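Local coordinates for protein putative oxidoreductase with NAD(P)-binding Rossmann-fold domain (Clostridium difficile, PDB 3UUW) that is a putative NAD(P)-dependent oxidoreductase of the Gfo/Idh/MocA family, probably binding a dinucleotide cofactor through its Rossmann-fold domain, with its substrate not established, at residues 55-60 against 64-69. Numbering follows the deposited sequence. Where two conformers were deposited one is given.
Sequences MPFDSI and AKKCDC
Ile-60 and Ala-64 stand at the two ends of the short helix 60-64, which in this Rossmann-fold domain links the loop after helix 42-52 to the parallel strand 69-72. The close-packed part of the contact is one alpha-helical i to i+4 hydrogen bond: Ala-64 N-H donates to Ile-60 O over 3.0 Å, nearly straight at 162°. The same helical turn sets Ala-64 CB 3.3 Å from Ile-60 O. Alanine suits this buried place because its small methyl fits against Leu-86 of helix 79-88 and Leu-89. Ile-60, whose branched chain suits a hydrophobic seam, turns its end away from Ala-64 and packs on Ile-82 and Leu-86 of the same helix and on Phe-38.

Toward solvent the meeting is looser, a single hydrocarbon touch between Phe-57 and Lys-66, whose side chains cross at about a right angle. Both also rest on Val-35 of strand 33-38. Lysine fits this margin because its methylenes can lie by the ring while its amine leads away; a bend at chi2 (-67°) turns the chain aside after CG. Before the helix, Ser-59 holds the N-cap position, its hydroxyl hydrogen-bonded to Ser-62 OG. After the helix, a type I turn from Ala-64 to Cys-67 redirects the chain, closed by Cys-67 N bonding to Ala-64 O at 3.2 Å. At the outer margin, Phe-57 CE2 meets Lys-66 CG obliquely at 4.1 Å.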
ATOM      1  N   MET A  55     -24.605   2.768  38.980  0.60 23.74           N
ATOM      2  CA  MET A  55     -24.700   2.432  40.396  0.60 24.72           C
ATOM      3  C   MET A  55     -23.673   1.356  40.745  0.60 23.37           C
ATOM      4  O   MET A  55     -23.657   0.301  40.123  0.60 22.10           O
ATOM      5  CB  MET A  55     -26.108   1.911  40.705  0.60 25.69           C
ATOM      6  CG  MET A  55     -26.339   1.504  42.154  0.60 29.17           C
ATOM      7  SD  MET A  55     -26.205   2.879  43.312  0.60 34.05           S
ATOM      8  CE  MET A  55     -27.541   3.925  42.743  0.60 35.96           C
ATOM      9  N   PRO A  56     -22.794   1.627  41.725  1.00 23.86           N
ATOM     10  CA  PRO A  56     -21.861   0.581  42.164  1.00 23.36           C
ATOM     11  C   PRO A  56     -22.550  -0.401  43.114  1.00 23.51           C
ATOM     12  O   PRO A  56     -23.354   0.015  43.973  1.00 26.02           O
ATOM     13  CB  PRO A  56     -20.779   1.354  42.906  1.00 24.91           C
ATOM     14  CG  PRO A  56     -21.450   2.574  43.404  1.00 25.20           C
ATOM     15  CD  PRO A  56     -22.567   2.899  42.433  1.00 24.26           C
ATOM     16  N   PHE A  57     -22.237  -1.684  42.970  1.00 23.49           N
ATOM     17  CA  PHE A  57     -22.761  -2.729  43.855  1.00 24.34           C
ATOM     18  C   PHE A  57     -21.614  -3.334  44.674  1.00 26.39           C
ATOM     19  O   PHE A  57     -20.463  -3.350  44.245  1.00 24.74           O
ATOM     20  CB  PHE A  57     -23.507  -3.803  43.059  1.00 24.63           C
ATOM     21  CG  PHE A  57     -24.932  -3.429  42.710  1.00 25.22           C
ATOM     22  CD1 PHE A  57     -25.202  -2.447  41.773  1.00 24.41           C
ATOM     23  CD2 PHE A  57     -25.999  -4.057  43.335  1.00 26.73           C
ATOM     24  CE1 PHE A  57     -26.512  -2.097  41.462  1.00 24.85           C
ATOM     25  CE2 PHE A  57     -27.314  -3.717  43.027  1.00 27.35           C
ATOM     26  CZ  PHE A  57     -27.573  -2.735  42.093  1.00 25.78           C
ATOM     27  N   ASP A  58     -21.935  -3.835  45.853  1.00 27.78           N
ATOM     28  CA  ASP A  58     -20.898  -4.321  46.761  1.00 29.89           C
ATOM     29  C   ASP A  58     -20.579  -5.808  46.616  1.00 27.68           C
ATOM     30  O   ASP A  58     -19.651  -6.288  47.243  1.00 28.84           O
ATOM     31  CB  ASP A  58     -21.234  -3.978  48.212  1.00 32.97           C
ATOM     32  CG  ASP A  58     -22.529  -4.596  48.684  1.00 37.92           C
ATOM     33  OD1 ASP A  58     -22.977  -5.597  48.088  1.00 45.48           O
ATOM     34  OD2 ASP A  58     -23.101  -4.066  49.666  1.00 46.64           O
ATOM     35  N   SER A  59     -21.336  -6.522  45.786  1.00 25.82           N
ATOM     36  CA  SER A  59     -21.073  -7.943  45.560  1.00 25.05           C
ATOM     37  C   SER A  59     -21.700  -8.456  44.277  1.00 24.21           C
ATOM     38  O   SER A  59     -22.618  -7.850  43.732  1.00 23.22           O
ATOM     39  CB  SER A  59     -21.610  -8.789  46.725  1.00 26.06           C
ATOM     40  OG  SER A  59     -23.027  -8.794  46.744  1.00 26.15           O
ATOM     41  N   ILE A  60     -21.176  -9.589  43.817  1.00 24.01           N
ATOM     42  CA  ILE A  60     -21.704 -10.293  42.662  1.00 23.13           C
ATOM     43  C   ILE A  60     -23.160 -10.640  42.896  1.00 22.48           C
ATOM     44  O   ILE A  60     -23.999 -10.462  42.018  1.00 23.50           O
ATOM     45  CB  ILE A  60     -20.924 -11.615  42.423  1.00 23.78           C
ATOM     46  CG1 ILE A  60     -19.532 -11.315  41.899  1.00 24.52           C
ATOM     47  CG2 ILE A  60     -21.677 -12.530  41.427  1.00 26.20           C
ATOM     48  CD1 ILE A  60     -18.530 -12.465  42.115  1.00 29.71           C
ATOM     49  N   ALA A  64     -26.468  -9.328  40.780  1.00 21.37           N
ATOM     50  CA  ALA A  64     -27.155 -10.346  39.989  1.00 22.35           C
ATOM     51  C   ALA A  64     -28.641 -10.408  40.301  1.00 23.55           C
ATOM     52  O   ALA A  64     -29.446 -10.635  39.415  1.00 24.28           O
ATOM     53  CB  ALA A  64     -26.515 -11.708  40.191  1.00 22.64           C
ATOM     54  N   LYS A  65     -28.993 -10.219  41.571  1.00 24.30           N
ATOM     55  CA  LYS A  65     -30.398 -10.253  42.006  1.00 26.29           C
ATOM     56  C   LYS A  65     -31.246  -9.133  41.406  1.00 25.97           C
ATOM     57  O   LYS A  65     -32.481  -9.213  41.414  1.00 29.11           O
ATOM     58  CB  LYS A  65     -30.482 -10.223  43.541  1.00 27.07           C
ATOM     59  CG  LYS A  65     -30.034 -11.522  44.168  1.00 29.40           C
ATOM     60  CD  LYS A  65     -29.835 -11.413  45.675  1.00 32.12           C
ATOM     61  CE  LYS A  65     -29.275 -12.722  46.229  1.00 37.26           C
ATOM     62  NZ  LYS A  65     -28.869 -12.624  47.665  1.00 36.83           N
ATOM     63  N   LYS A  66     -30.592  -8.092  40.897  1.00 25.86           N
ATOM     64  CA  LYS A  66     -31.280  -6.958  40.291  1.00 26.08           C
ATOM     65  C   LYS A  66     -31.156  -6.911  38.762  1.00 25.24           C
ATOM     66  O   LYS A  66     -31.547  -5.919  38.164  1.00 25.46           O
ATOM     67  CB  LYS A  66     -30.710  -5.652  40.859  1.00 26.92           C
ATOM     68  CG  LYS A  66     -30.947  -5.443  42.339  1.00 29.96           C
ATOM     69  CD  LYS A  66     -32.416  -5.239  42.657  1.00 35.06           C
ATOM     70  CE  LYS A  66     -32.598  -4.831  44.106  1.00 39.29           C
ATOM     71  NZ  LYS A  66     -33.997  -4.447  44.389  1.00 42.75           N
ATOM     72  N   CYS A  67     -30.604  -7.960  38.150  1.00 23.72           N
ATOM     73  CA  CYS A  67     -30.342  -7.997  36.701  1.00 22.08           C
ATOM     74  C   CYS A  67     -30.969  -9.200  36.023  1.00 21.97           C
ATOM     75  O   CYS A  67     -31.244 -10.212  36.674  1.00 23.73           O
ATOM     76  CB  CYS A  67     -28.820  -8.059  36.457  1.00 21.54           C
ATOM     77  SG  CYS A  67     -27.936  -6.594  36.978  1.00 23.78           S
ATOM     78  N   ASP A  68     -31.201  -9.088  34.716  1.00 20.69           N
ATOM     79  CA  ASP A  68     -31.638 -10.213  33.894  1.00 19.84           C
ATOM     80  C   ASP A  68     -30.424 -10.866  33.218  1.00 19.30           C
ATOM     81  O   ASP A  68     -30.474 -12.039  32.827  1.00 18.33           O
ATOM     82  CB  ASP A  68     -32.624  -9.747  32.818  1.00 21.22           C
ATOM     83  CG  ASP A  68     -33.856  -9.106  33.391  1.00 23.85           C
ATOM     84  OD1 ASP A  68     -34.523  -9.762  34.221  1.00 27.09           O
ATOM     85  OD2 ASP A  68     -34.205  -7.952  32.997  1.00 24.32           O
ATOM     86  N   CYS A  69     -29.341 -10.100  33.087  1.00 17.21           N
ATOM     87  CA  CYS A  69     -28.137 -10.586  32.422  1.00 17.05           C
ATOM     88  C   CYS A  69     -26.908  -9.839  32.921  1.00 17.98           C
ATOM     89  O   CYS A  69     -27.005  -8.718  33.446  1.00 17.81           O
ATOM     90  CB  CYS A  69     -28.265 -10.450  30.906  1.00 16.06           C
ATOM     91  SG  CYS A  69     -28.301  -8.742  30.273  1.00 18.99           S
TER